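Local coordinates for protein TsrD (Streptomyces laurentii, PDB 5X7L) that is a SnoaL-like polyketide cyclase family protein of the NTF2 clan, built as an alpha-helical layer over a curved antiparallel sheet, at residues Ala42-Arg45 against Gly46-Met50; Gly128-Gln132 against Leu133-Pro137. All blocks are in the same frame, centred on the assembly; numbering follows the deposited sequence.

In the fold
Both interactions are local turns at a helix end, one at a start and one at a finish. In interaction 1 a loop runs into the first turn of helix 47-60, whose Met50 side chain packs on helix 6-22 and strand 32-33. In interaction 2 helix 126-132, which follows the last strand of the antiparallel sheet, stops and the chain turns back to its C-terminal end. Their centres lie 27 Å apart and their nearest atoms about 15 Å, so they do not touch. Interaction 2 also meets the second subunit. No other protein chain of the assembly touches the segments of interaction 1.

Interaction 1 of 2, residues Ala42-Arg45 against Gly46-Met50; sequences AVER and GIEGM
Glu44 and Gly49 lie opposite each other in the turn where the loop 42-45 swings round into the helix, their CA atoms 4.4 Å apart. Residues 43-45 are extended, and Gly46, at positive phi (82°), makes the turn. The helix follows at once, with Gly49 N bonded to Gly46 O. No direct hydrogen bond joins the two segments. A weaker contact stands in its place: Gly49 CA points a C-H at Glu44 O, 3.4 Å away. One water closes the turn further, donating to Arg45 O and accepting from Glu48 N.

Gly49 has no side chain, and this lets the loop lie close against the helix. Val43 packs against the bare backbone there: its CG1, held anti to the backbone N (chi1 172°), sits 3.5 Å from Gly49 CA. Glu44 and Glu48 run side by side, pointing the same way. Glu44 OE1 rests 3.7 Å from Glu48 CB, and the two carboxylate planes stand almost at right angles (89°). The like charges are 4.3 Å apart between Glu44 OE1 and Glu48 OE1. A second water lies between them and is within hydrogen-bonding distance of Glu44 OE2 and Glu48 OE1. Glu48 also makes a salt bridge with Arg51, which probably eases the repulsion. Arg45 turns back along its own loop. Bends at chi2 and chi3 bring NH2 to 2.8 Å from Val43 O, tilted out of the carbonyl plane, and NH1 bonds to His38 O.

Ile47 and Met50 face the other way, into the protein. Both touch Leu32, and Met50 also reaches Phe16 and Tyr20. In this SnoaL-like fold the loop thus enters helix 47-60 through a glycine at positive phi, with a water joining Arg45 O to Glu48 N in the first turn.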
ATOM      1  N   ALA B  42      -7.746 -18.614  -2.408  1.00 19.23           N
ATOM      2  CA  ALA B  42      -8.903 -19.030  -1.614  1.00 20.48           C
ATOM      3  C   ALA B  42     -10.180 -18.310  -2.056  1.00 19.80           C
ATOM      4  O   ALA B  42     -11.288 -18.768  -1.767  1.00 21.25           O
ATOM      5  CB  ALA B  42      -8.647 -18.789  -0.135  1.00 21.89           C
ATOM      6  N   VAL B  43     -10.019 -17.185  -2.748  1.00 17.78           N
ATOM      7  CA  VAL B  43     -11.144 -16.427  -3.281  1.00 16.71           C
ATOM      8  C   VAL B  43     -11.580 -17.046  -4.607  1.00 16.19           C
ATOM      9  O   VAL B  43     -10.742 -17.415  -5.431  1.00 17.30           O
ATOM     10  CB  VAL B  43     -10.765 -14.939  -3.470  1.00 15.37           C
ATOM     11  CG1 VAL B  43     -11.856 -14.174  -4.205  1.00 15.42           C
ATOM     12  CG2 VAL B  43     -10.486 -14.298  -2.119  1.00 16.67           C
ATOM     13  N   GLU B  44     -12.889 -17.162  -4.805  1.00 15.72           N
ATOM     14  CA  GLU B  44     -13.430 -17.727  -6.038  1.00 17.53           C
ATOM     15  C   GLU B  44     -12.930 -16.972  -7.268  1.00 15.77           C
ATOM     16  O   GLU B  44     -12.813 -15.749  -7.245  1.00 15.67           O
ATOM     17  CB  GLU B  44     -14.959 -17.706  -5.997  1.00 19.40           C
ATOM     18  CG  GLU B  44     -15.616 -18.378  -7.192  1.00 24.56           C
ATOM     19  CD  GLU B  44     -17.098 -18.626  -6.989  1.00 28.87           C
ATOM     20  OE1 GLU B  44     -17.684 -18.048  -6.050  1.00 28.84           O
ATOM     21  OE2 GLU B  44     -17.677 -19.406  -7.773  1.00 35.53           O
ATOM     22  N   ARG B  45     -12.632 -17.707  -8.337  1.00 15.88           N
ATOM     23  CA  ARG B  45     -12.198 -17.091  -9.590  1.00 15.53           C
ATOM     24  C   ARG B  45     -13.308 -16.254 -10.212  1.00 14.60           C
ATOM     25  O   ARG B  45     -14.493 -16.572 -10.088  1.00 15.22           O
ATOM     26  CB  ARG B  45     -11.740 -18.146 -10.602  1.00 16.45           C
ATOM     27  CG  ARG B  45     -10.501 -18.936 -10.205  1.00 16.98           C
ATOM     28  CD  ARG B  45      -9.307 -18.031  -9.948  1.00 17.03           C
ATOM     29  NE  ARG B  45      -9.246 -17.596  -8.554  1.00 16.11           N
ATOM     30  CZ  ARG B  45      -8.513 -16.582  -8.106  1.00 15.15           C
ATOM     31  NH1 ARG B  45      -7.769 -15.864  -8.942  1.00 15.57           N
ATOM     32  NH2 ARG B  45      -8.534 -16.278  -6.813  1.00 15.88           N
ATOM     33  N   GLY B  46     -12.902 -15.189 -10.893  1.00 14.09           N
ATOM     34  CA  GLY B  46     -13.838 -14.315 -11.575  1.00 14.00           C
ATOM     35  C   GLY B  46     -14.478 -13.297 -10.654  1.00 12.79           C
ATOM     36  O   GLY B  46     -14.137 -13.189  -9.472  1.00 13.92           O
ATOM     37  N   ILE B  47     -15.425 -12.552 -11.202  1.00 12.60           N
ATOM     38  CA  ILE B  47     -16.060 -11.467 -10.471  1.00 12.86           C
ATOM     39  C   ILE B  47     -16.841 -11.956  -9.242  1.00 12.92           C
ATOM     40  O   ILE B  47     -17.016 -11.196  -8.286  1.00 14.11           O
ATOM     41  CB  ILE B  47     -16.949 -10.622 -11.426  1.00 12.10           C
ATOM     42  CG1 ILE B  47     -17.379  -9.305 -10.774  1.00 12.61           C
ATOM     43  CG2 ILE B  47     -18.148 -11.421 -11.936  1.00 12.34           C
ATOM     44  CD1 ILE B  47     -18.023  -8.332 -11.748  1.00 13.84           C
ATOM     45  N   GLU B  48     -17.280 -13.215  -9.237  1.00 12.58           N
ATOM     46  CA  GLU B  48     -17.980 -13.759  -8.067  1.00 13.06           C
ATOM     47  C   GLU B  48     -17.153 -13.655  -6.783  1.00 13.71           C
ATOM     48  O   GLU B  48     -17.709 -13.460  -5.704  1.00 14.80           O
ATOM     49  CB  GLU B  48     -18.412 -15.208  -8.301  1.00 14.14           C
ATOM     50  CG  GLU B  48     -19.706 -15.333  -9.095  1.00 15.59           C
ATOM     51  CD  GLU B  48     -20.946 -15.072  -8.255  1.00 15.75           C
ATOM     52  OE1 GLU B  48     -21.163 -15.814  -7.276  1.00 17.01           O
ATOM     53  OE2 GLU B  48     -21.713 -14.132  -8.565  1.00 16.69           O
ATOM     54  N   GLY B  49     -15.832 -13.777  -6.893  1.00 13.39           N
ATOM     55  CA  GLY B  49     -14.970 -13.633  -5.727  1.00 14.65           C
ATOM     56  C   GLY B  49     -15.083 -12.258  -5.088  1.00 14.51           C
ATOM     57  O   GLY B  49     -15.071 -12.126  -3.862  1.00 15.81           O
HETATM   58  N   MSE B  50     -15.193 -11.228  -5.920  1.00 14.57           N
HETATM   59  CA  MSE B  50     -15.321  -9.862  -5.418  1.00 14.38           C
HETATM   60  C   MSE B  50     -16.735  -9.553  -4.972  1.00 13.76           C
HETATM   61  O   MSE B  50     -16.924  -8.797  -4.019  1.00 14.84           O
HETATM   62  CB  MSE B  50     -14.837  -8.864  -6.466  1.00 15.08           C
HETATM   63  CG  MSE B  50     -13.316  -8.880  -6.617  1.00 17.23           C
HETATM   64 SE   MSE B  50     -12.383  -8.203  -5.016  0.72 21.04          SE
HETATM   65  CE  MSE B  50     -12.707  -6.291  -5.275  0.86 22.38           C
TER
HETATM   66  O   HOH W   1     -20.395 -18.477  -7.219  1.00 27.83           O
HETATM   67  O   HOH W   2     -16.876 -15.442 -11.141  1.00 13.68           O

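Interaction 2 of 2, residues Gly128-Gln132 against Leu133-Pro137; sequences GLHRQ and LGALP
Leu129 and Leu133, one helical turn apart, cross at an oblique angle, with their CD1 atoms 3.7 Å from each other. Leu133 CG also lies close to Leu129 O, the acceptor of the i to i+4 bond from Leu133 N. Both leucines pack on Phe102 of strand 101-113, so this side of the turn faces the sheet.

His130 and Leu136 also meet at a slant. Chi1 of Leu136 (-63°) sets CG anti to the carbonyl carbon, directing the branch toward the helix, and an extended chi2 (176°) sends CD1 on to 3.5 Å from His130 CB. Ala135 CB sits 3.8 Å from His130 CD2. The imidazole is held from within the helix by His130 ND1 bonding to Leu126 O. The second subunit adds to this patch: its Leu127 packs on His130, and its Leu136 on Leu136.

Arg131 stretches out from the helix with its chain extended from CG to NE. Its NE makes a weak bond to Pro137 O, 3.4 Å away. Gln132 leads off in another direction, and its OE1 accepts from Ser103 N.

The backbone beneath forms a Schellman motif. Gly134, at positive phi (81°), is the C-prime residue. Ala135 N bonds to His130 O at 2.9 Å.

Leu129 O, His130 O and Arg131 O are thus bonded to amides of 133-136, though the bonds from Gly134 N to Arg131 O and from Leu136 N to His130 O are weak. Leu133 and Leu136 pack back on Leu129 and on His130 CB, and Leu136 also meets its copy in the second subunit.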
ATOM      1  N   GLY B 128      -2.653  -1.971  12.070  1.00 14.43           N
ATOM      2  CA  GLY B 128      -3.511  -0.944  12.647  1.00 14.56           C
ATOM      3  C   GLY B 128      -4.923  -1.449  12.884  1.00 14.04           C
ATOM      4  O   GLY B 128      -5.530  -1.143  13.906  1.00 15.54           O
ATOM      5  N   LEU B 129      -5.447  -2.224  11.939  1.00 13.84           N
ATOM      6  CA  LEU B 129      -6.777  -2.810  12.085  1.00 14.46           C
ATOM      7  C   LEU B 129      -6.843  -3.715  13.318  1.00 14.76           C
ATOM      8  O   LEU B 129      -7.778  -3.622  14.119  1.00 15.30           O
ATOM      9  CB  LEU B 129      -7.161  -3.592  10.827  1.00 14.07           C
ATOM     10  CG  LEU B 129      -8.597  -4.112  10.774  1.00 14.35           C
ATOM     11  CD1 LEU B 129      -9.597  -2.963  10.722  1.00 15.77           C
ATOM     12  CD2 LEU B 129      -8.774  -5.045   9.584  1.00 16.59           C
ATOM     13  N   HIS B 130      -5.843  -4.579  13.471  1.00 15.10           N
ATOM     14  CA  HIS B 130      -5.760  -5.459  14.637  1.00 16.09           C
ATOM     15  C   HIS B 130      -5.694  -4.680  15.944  1.00 16.92           C
ATOM     16  O   HIS B 130      -6.351  -5.036  16.922  1.00 18.11           O
ATOM     17  CB  HIS B 130      -4.546  -6.381  14.529  1.00 17.12           C
ATOM     18  CG  HIS B 130      -4.791  -7.601  13.701  1.00 17.80           C
ATOM     19  ND1 HIS B 130      -4.945  -7.557  12.333  1.00 17.93           N
ATOM     20  CD2 HIS B 130      -4.913  -8.903  14.053  1.00 19.55           C
ATOM     21  CE1 HIS B 130      -5.147  -8.780  11.877  1.00 19.54           C
ATOM     22  NE2 HIS B 130      -5.134  -9.614  12.900  1.00 20.93           N
ATOM     23  N   ARG B 131      -4.897  -3.617  15.956  1.00 16.62           N
ATOM     24  CA  ARG B 131      -4.761  -2.795  17.155  1.00 18.77           C
ATOM     25  C   ARG B 131      -6.061  -2.081  17.507  1.00 17.73           C
ATOM     26  O   ARG B 131      -6.468  -2.062  18.667  1.00 19.36           O
ATOM     27  CB  ARG B 131      -3.618  -1.795  16.990  1.00 22.36           C
ATOM     28  CG  ARG B 131      -2.270  -2.441  17.252  1.00 26.62           C
ATOM     29  CD  ARG B 131      -1.105  -1.531  16.925  1.00 30.44           C
ATOM     30  NE  ARG B 131       0.166  -2.192  17.213  1.00 33.73           N
ATOM     31  CZ  ARG B 131       1.339  -1.830  16.702  1.00 34.75           C
ATOM     32  NH1 ARG B 131       1.422  -0.805  15.860  1.00 36.31           N
ATOM     33  NH2 ARG B 131       2.438  -2.502  17.030  1.00 35.13           N
ATOM     34  N   GLN B 132      -6.722  -1.512  16.506  1.00 16.19           N
ATOM     35  CA  GLN B 132      -7.968  -0.791  16.742  1.00 16.24           C
ATOM     36  C   GLN B 132      -9.097  -1.712  17.192  1.00 17.02           C
ATOM     37  O   GLN B 132      -9.942  -1.315  17.997  1.00 18.19           O
ATOM     38  CB  GLN B 132      -8.386  -0.039  15.486  1.00 16.18           C
ATOM     39  CG  GLN B 132      -7.448   1.091  15.123  1.00 16.23           C
ATOM     40  CD  GLN B 132      -7.763   1.665  13.763  1.00 17.03           C
ATOM     41  OE1 GLN B 132      -8.913   1.685  13.349  1.00 19.87           O
ATOM     42  NE2 GLN B 132      -6.743   2.120  13.054  1.00 17.64           N
ATOM     43  N   LEU B 133      -9.111  -2.938  16.684  1.00 16.39           N
ATOM     44  CA  LEU B 133     -10.191  -3.870  16.998  1.00 18.32           C
ATOM     45  C   LEU B 133      -9.877  -4.761  18.202  1.00 20.57           C
ATOM     46  O   LEU B 133     -10.615  -5.704  18.491  1.00 22.35           O
ATOM     47  CB  LEU B 133     -10.537  -4.706  15.765  1.00 18.35           C
ATOM     48  CG  LEU B 133     -11.064  -3.878  14.586  1.00 16.77           C
ATOM     49  CD1 LEU B 133     -11.399  -4.778  13.405  1.00 18.01           C
ATOM     50  CD2 LEU B 133     -12.273  -3.031  14.978  1.00 16.79           C
ATOM     51  N   GLY B 134      -8.795  -4.440  18.906  1.00 21.99           N
ATOM     52  CA  GLY B 134      -8.492  -5.055  20.195  1.00 23.73           C
ATOM     53  C   GLY B 134      -7.839  -6.420  20.127  1.00 25.34           C
ATOM     54  O   GLY B 134      -7.786  -7.134  21.128  1.00 26.79           O
ATOM     55  N   ALA B 135      -7.335  -6.783  18.950  1.00 27.08           N
ATOM     56  CA  ALA B 135      -6.707  -8.088  18.750  1.00 28.05           C
ATOM     57  C   ALA B 135      -5.223  -8.071  19.109  1.00 30.29           C
ATOM     58  O   ALA B 135      -4.623  -9.124  19.327  1.00 32.39           O
ATOM     59  CB  ALA B 135      -6.893  -8.543  17.312  1.00 27.79           C
ATOM     60  N   LEU B 136      -4.643  -6.875  19.161  1.00 31.92           N
ATOM     61  CA  LEU B 136      -3.236  -6.700  19.504  1.00 37.58           C
ATOM     62  C   LEU B 136      -3.050  -5.473  20.388  1.00 43.48           C
ATOM     63  O   LEU B 136      -3.747  -4.471  20.213  1.00 42.34           O
ATOM     64  CB  LEU B 136      -2.386  -6.548  18.240  1.00 38.02           C
ATOM     65  CG  LEU B 136      -2.330  -7.732  17.274  1.00 36.71           C
ATOM     66  CD1 LEU B 136      -1.532  -7.347  16.044  1.00 36.01           C
ATOM     67  CD2 LEU B 136      -1.724  -8.952  17.946  1.00 37.43           C
ATOM     68  N   PRO B 137      -2.107  -5.544  21.340  1.00 47.48           N
ATOM     69  CA  PRO B 137      -1.788  -4.387  22.182  1.00 49.48           C
ATOM     70  C   PRO B 137      -1.057  -3.284  21.415  1.00 50.31           C
ATOM     71  O   PRO B 137      -0.636  -3.499  20.277  1.00 50.34           O
ATOM     72  CB  PRO B 137      -0.885  -4.981  23.268  1.00 48.13           C
ATOM     73  CG  PRO B 137      -0.287  -6.193  22.646  1.00 47.53           C
ATOM     74  CD  PRO B 137      -1.339  -6.740  21.730  1.00 46.58           C
TER